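PDB 4YLM: pyoverdine biosynthesis protein PvcB from Pseudomonas aeruginosa, which catalyses the iron- and 2-oxoglutarate-dependent oxidation of tyrosine isonitrile in the biosynthesis of paerucumarin. Local coordinates for residues W47-G50 and L51-H55; S230-R233 and C234-P238. All blocks are in the same frame, centred on the assembly; numbering follows the deposited sequence.

Interaction 1 (W47-G50 and L51-H55); sequences WLKG and LARSH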
loop_
_atom_site.group_PDB
_atom_site.type_symbol
_atom_site.label_atom_id
_atom_site.label_comp_id
_atom_site.label_asym_id
_atom_site.label_seq_id
_atom_site.Cartn_x
_atom_site.Cartn_y
_atom_site.Cartn_z
ATOM N N TRP A 47 -4.497 1.417 -2.010
ATOM C CA TRP A 47 -3.879 0.615 -3.050
ATOM C C TRP A 47 -4.193 1.186 -4.448
ATOM O O TRP A 47 -3.308 1.294 -5.298
ATOM C CB TRP A 47 -4.371 -0.824 -2.922
ATOM C CG TRP A 47 -3.889 -1.751 -3.974
ATOM C CD1 TRP A 47 -2.622 -2.253 -4.117
ATOM C CD2 TRP A 47 -4.677 -2.340 -5.013
ATOM N NE1 TRP A 47 -2.585 -3.121 -5.178
ATOM C CE2 TRP A 47 -3.827 -3.182 -5.753
ATOM C CE3 TRP A 47 -6.023 -2.245 -5.382
ATOM C CZ2 TRP A 47 -4.276 -3.922 -6.850
ATOM C CZ3 TRP A 47 -6.472 -2.983 -6.479
ATOM C CH2 TRP A 47 -5.591 -3.808 -7.199
ATOM N N LEU A 48 -5.450 1.547 -4.678
ATOM C CA LEU A 48 -5.849 2.128 -5.957
ATOM C C LEU A 48 -5.071 3.406 -6.232
ATOM O O LEU A 48 -4.657 3.654 -7.351
ATOM C CB LEU A 48 -7.351 2.432 -5.977
ATOM C CG LEU A 48 -8.263 1.215 -6.048
ATOM C CD1 LEU A 48 -9.733 1.641 -5.907
ATOM C CD2 LEU A 48 -8.006 0.480 -7.369
ATOM N N LYS A 49 -4.877 4.219 -5.199
ATOM C CA LYS A 49 -4.152 5.480 -5.333
ATOM C C LYS A 49 -2.691 5.240 -5.765
ATOM O O LYS A 49 -2.149 5.969 -6.604
ATOM C CB LYS A 49 -4.181 6.216 -3.991
ATOM C CG LYS A 49 -4.369 7.706 -4.089
ATOM C CD LYS A 49 -4.419 8.365 -2.703
ATOM C CE LYS A 49 -5.642 7.925 -1.895
ATOM N NZ LYS A 49 -5.730 8.710 -0.627
ATOM N N GLY A 50 -2.062 4.224 -5.177
ATOM C CA GLY A 50 -0.731 3.804 -5.591
ATOM C C GLY A 50 -0.682 3.424 -7.068
ATOM O O GLY A 50 0.199 3.878 -7.801
ATOM N N LEU A 51 -1.623 2.591 -7.507
ATOM C CA LEU A 51 -1.684 2.189 -8.912
ATOM C C LEU A 51 -1.942 3.385 -9.839
ATOM O O LEU A 51 -1.350 3.473 -10.910
ATOM C CB LEU A 51 -2.766 1.127 -9.135
ATOM C CG LEU A 51 -2.588 -0.222 -8.424
ATOM C CD1 LEU A 51 -3.822 -1.105 -8.632
ATOM C CD2 LEU A 51 -1.302 -0.924 -8.875
ATOM N N ALA A 52 -2.830 4.290 -9.429
ATOM C CA ALA A 52 -3.120 5.469 -10.237
ATOM C C ALA A 52 -1.874 6.323 -10.407
ATOM O O ALA A 52 -1.653 6.921 -11.460
ATOM C CB ALA A 52 -4.269 6.297 -9.622
ATOM N N ARG A 53 -1.044 6.380 -9.375
ATOM C CA ARG A 53 0.158 7.191 -9.468
ATOM C C ARG A 53 1.228 6.623 -10.414
ATOM O O ARG A 53 2.007 7.380 -10.993
ATOM C CB ARG A 53 0.732 7.449 -8.077
ATOM C CG ARG A 53 -0.052 8.513 -7.340
ATOM C CD ARG A 53 0.270 8.531 -5.855
ATOM N NE ARG A 53 -0.365 9.673 -5.207
ATOM C CZ ARG A 53 -0.792 9.663 -3.949
ATOM N NH1 ARG A 53 -0.648 8.568 -3.210
ATOM N NH2 ARG A 53 -1.367 10.744 -3.438
ATOM N N SER A 54 1.272 5.300 -10.567
ATOM C CA SER A 54 2.323 4.689 -11.398
ATOM C C SER A 54 1.824 4.309 -12.797
ATOM O O SER A 54 2.579 4.357 -13.768
ATOM C CB SER A 54 2.891 3.449 -10.709
ATOM O OG SER A 54 1.835 2.510 -10.511
ATOM N N HIS A 55 0.549 3.938 -12.896
ATOM C CA HIS A 55 -0.044 3.590 -14.178
ATOM C C HIS A 55 -0.787 4.787 -14.796
ATOM O O HIS A 55 -1.133 4.748 -15.973
ATOM C CB HIS A 55 -1.023 2.427 -14.027
ATOM C CG HIS A 55 -0.386 1.134 -13.605
ATOM N ND1 HIS A 55 0.264 0.299 -14.489
ATOM C CD2 HIS A 55 -0.342 0.514 -12.400
ATOM C CE1 HIS A 55 0.691 -0.773 -13.845
ATOM N NE2 HIS A 55 0.347 -0.663 -12.574
#
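Leu51 lays a methyl on the indole of Trp47 one helical turn earlier. From Leu51 CB, which sits 3.6 Å from the carbonyl oxygen Leu48 O, the side chain climbs back along the helix because CG is anti to the carbonyl carbon (chi1 -63°). Leu51 CG then passes 3.5 Å from Trp47 O, and Leu51 CD1 ends over the Trp47 six-membered ring as a CH-pi contact, 3.5 Å from its centroid and 16° off the ring normal. Trp47 offers that face because its own CG is anti to the backbone N (chi1 176°), which turns the indole toward the following turn, beside Leu51. Its NE1 is hydrogen-bonded to Asp9 of the second subunit.

On another side of the same helix, Lys49 and Arg53 run side by side and point the same way. Lys49 CG lies over one face of the Arg53 guanidinium, toward its rim, and Lys49 CD is 3.8 Å from Arg53 NH1. Lys49 NZ stays 5.6 Å from Arg53 NH2.

Backbone bonds link Leu51, Ala52 and Arg53 to the carbonyls of Trp47, Leu48 and Lys49; the last bond, Ser54 N to Gly50 O, is longer at 3.3 Å. Helix 45-55 is the crossover of a beta-alpha-beta unit, and Leu48, Leu51 and Ala52 touch Leu58 of strand 57-60. Chemically, the two cationic side chains meet through lysine carbon, and their like charges are probably offset by salt bridges from Arg53 to Glu282 and Glu123 and, on Lys49 NZ, by a hydrogen bond to Phe79 O and a long, weak ion pair with Glu282.

Interaction 2 (S230-R233 and C234-P238); sequences SLRR and CLYHP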
loop_
_atom_site.group_PDB
_atom_site.type_symbol
_atom_site.label_atom_id
_atom_site.label_comp_id
_atom_site.label_asym_id
_atom_site.label_seq_id
_atom_site.Cartn_x
_atom_site.Cartn_y
_atom_site.Cartn_z
ATOM N N SER A 230 4.799 19.351 -33.133
ATOM C CA SER A 230 5.624 18.329 -32.518
ATOM C C SER A 230 4.980 17.847 -31.221
ATOM O O SER A 230 4.970 16.661 -30.942
ATOM C CB SER A 230 7.026 18.865 -32.248
ATOM O OG SER A 230 6.985 19.954 -31.344
ATOM N N LEU A 231 4.435 18.776 -30.443
ATOM C CA LEU A 231 3.700 18.413 -29.241
ATOM C C LEU A 231 2.523 17.518 -29.601
ATOM O O LEU A 231 2.320 16.468 -28.981
ATOM C CB LEU A 231 3.252 19.661 -28.480
ATOM C CG LEU A 231 4.350 20.284 -27.611
ATOM C CD1 LEU A 231 3.978 21.705 -27.174
ATOM C CD2 LEU A 231 4.655 19.399 -26.397
ATOM N N ARG A 232 1.775 17.902 -30.636
ATOM C CA ARG A 232 0.628 17.110 -31.069
ATOM C C ARG A 232 1.038 15.735 -31.586
ATOM O O ARG A 232 0.361 14.743 -31.316
ATOM C CB ARG A 232 -0.200 17.844 -32.131
ATOM C CG ARG A 232 -1.123 18.918 -31.577
ATOM C CD ARG A 232 -1.692 19.825 -32.694
ATOM N NE ARG A 232 -2.645 20.801 -32.164
ATOM C CZ ARG A 232 -2.874 22.003 -32.689
ATOM N NH1 ARG A 232 -2.218 22.401 -33.776
ATOM N NH2 ARG A 232 -3.759 22.815 -32.120
ATOM N N ARG A 233 2.135 15.669 -32.337
ATOM C CA ARG A 233 2.594 14.389 -32.874
ATOM C C ARG A 233 2.863 13.401 -31.734
ATOM O O ARG A 233 2.558 12.218 -31.835
ATOM C CB ARG A 233 3.882 14.567 -33.683
ATOM C CG ARG A 233 4.388 13.279 -34.311
ATOM C CD ARG A 233 5.770 13.442 -34.959
ATOM N NE ARG A 233 6.853 13.620 -33.990
ATOM C CZ ARG A 233 7.479 12.623 -33.371
ATOM N NH1 ARG A 233 7.127 11.362 -33.605
ATOM N NH2 ARG A 233 8.460 12.883 -32.515
ATOM N N CYS A 234 3.448 13.899 -30.656
ATOM C CA CYS A 234 3.886 13.025 -29.572
ATOM C C CYS A 234 2.754 12.718 -28.586
ATOM O O CYS A 234 2.615 11.588 -28.130
ATOM C CB CYS A 234 5.100 13.623 -28.862
ATOM S SG CYS A 234 6.609 13.656 -29.896
ATOM N N LEU A 235 1.935 13.721 -28.283
ATOM C CA LEU A 235 0.815 13.532 -27.370
ATOM C C LEU A 235 -0.290 12.677 -27.970
ATOM O O LEU A 235 -0.961 11.941 -27.242
ATOM C CB LEU A 235 0.270 14.879 -26.891
ATOM C CG LEU A 235 1.195 15.672 -25.973
ATOM C CD1 LEU A 235 0.736 17.136 -25.896
ATOM C CD2 LEU A 235 1.245 15.010 -24.573
ATOM N N TYR A 236 -0.482 12.747 -29.290
ATOM C CA TYR A 236 -1.533 11.944 -29.918
ATOM C C TYR A 236 -1.022 10.627 -30.500
ATOM O O TYR A 236 -1.781 9.857 -31.080
ATOM C CB TYR A 236 -2.300 12.743 -30.985
ATOM C CG TYR A 236 -3.231 13.794 -30.416
ATOM C CD1 TYR A 236 -4.526 13.465 -30.018
ATOM C CD2 TYR A 236 -2.816 15.113 -30.273
ATOM C CE1 TYR A 236 -5.392 14.434 -29.497
ATOM C CE2 TYR A 236 -3.662 16.081 -29.758
ATOM C CZ TYR A 236 -4.948 15.740 -29.372
ATOM O OH TYR A 236 -5.783 16.712 -28.868
ATOM N N HIS A 237 0.264 10.375 -30.336
ATOM C CA HIS A 237 0.873 9.121 -30.762
ATOM C C HIS A 237 0.260 7.927 -30.006
ATOM O O HIS A 237 -0.060 8.026 -28.815
ATOM C CB HIS A 237 2.377 9.203 -30.519
ATOM C CG HIS A 237 3.163 8.098 -31.148
ATOM N ND1 HIS A 237 3.120 6.798 -30.693
ATOM C CD2 HIS A 237 4.033 8.105 -32.188
ATOM C CE1 HIS A 237 3.924 6.048 -31.427
ATOM N NE2 HIS A 237 4.486 6.816 -32.345
ATOM N N PRO A 238 0.081 6.794 -30.699
ATOM C CA PRO A 238 -0.510 5.597 -30.085
ATOM C C PRO A 238 0.214 5.111 -28.819
ATOM O O PRO A 238 -0.423 4.458 -27.989
ATOM C CB PRO A 238 -0.410 4.547 -31.201
ATOM C CG PRO A 238 -0.446 5.361 -32.473
ATOM C CD PRO A 238 0.270 6.645 -32.157
#
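Cys234 and Arg233, consecutive residues in the last turn of helix 224-235, meet through their side chains: Arg233 NH2 lies 3.3 Å from Cys234 SG, and the sulfur lies over one face of the guanidinium, toward NH2. The arginine gets there by a bend in its chain at chi3 (70°), which folds the head back past the cysteine instead of letting it run straight out. NH2 also forms a salt bridge with Glu157 and a hydrogen bond to Leu152 O, so the group is held by an acid and a carbonyl while the sulfur lies against its face.

Backbone hydrogen bonds carry the helix to its end. Leu235 N to Leu231 O is nearly straight at 2.9 Å, with an N-H...O angle of 165°, and Tyr236 N reaches Arg232 O at 3.0 Å. Cys234 N bonds to Ser230 O and, weakly, to Leu231 O.

The other contacts set side-chain carbons against carbonyl oxygens and a neighbouring leucine. His237 has left the helix, yet His237 CB still rests 3.3 Å from Arg233 O. Leu235 CG sits 3.3 Å from Leu231 O, and its CD1 reaches back toward Leu231 CB. The Tyr236 ring presents its edge to Arg232 O, in plane, with Tyr236 CD2 3.4 Å from that oxygen. Glu199 ties these two residues together at their far ends, through a salt bridge to Arg232 NE and a hydrogen bond from Tyr236 OH.

Tyr236 packs on Leu111, next in sequence to His112, a probable iron ligand. Leu231 and Leu235 rest on Phe197 and on Leu195 of strand 193-195, while helices 146-152 and 155-163 pack on the cysteine side, where Cys234 touches Ala149, Leu152 and Trp161.

Overall arrangement
Of the two contacts, interaction 1 lies within helix 45-55, and interaction 2, later in the chain, lies at the end of helix 224-235 and the loop after it. Their centres are 24 Å apart, and their nearest atoms about 12 Å, with no touch between them. Interaction 1 belongs to the beta-alpha-beta unit that feeds strands 29-33 and 57-60 into the main mixed sheet, and it faces a second subunit. Interaction 2 packs on helices 146-152 and 155-163, is touched by no other chain of the assembly, and brings Tyr236 about 8 Å from His112, side chain to side chain. One helix thus backs the sheet at a subunit interface, while the other ends near the probable iron-binding residues.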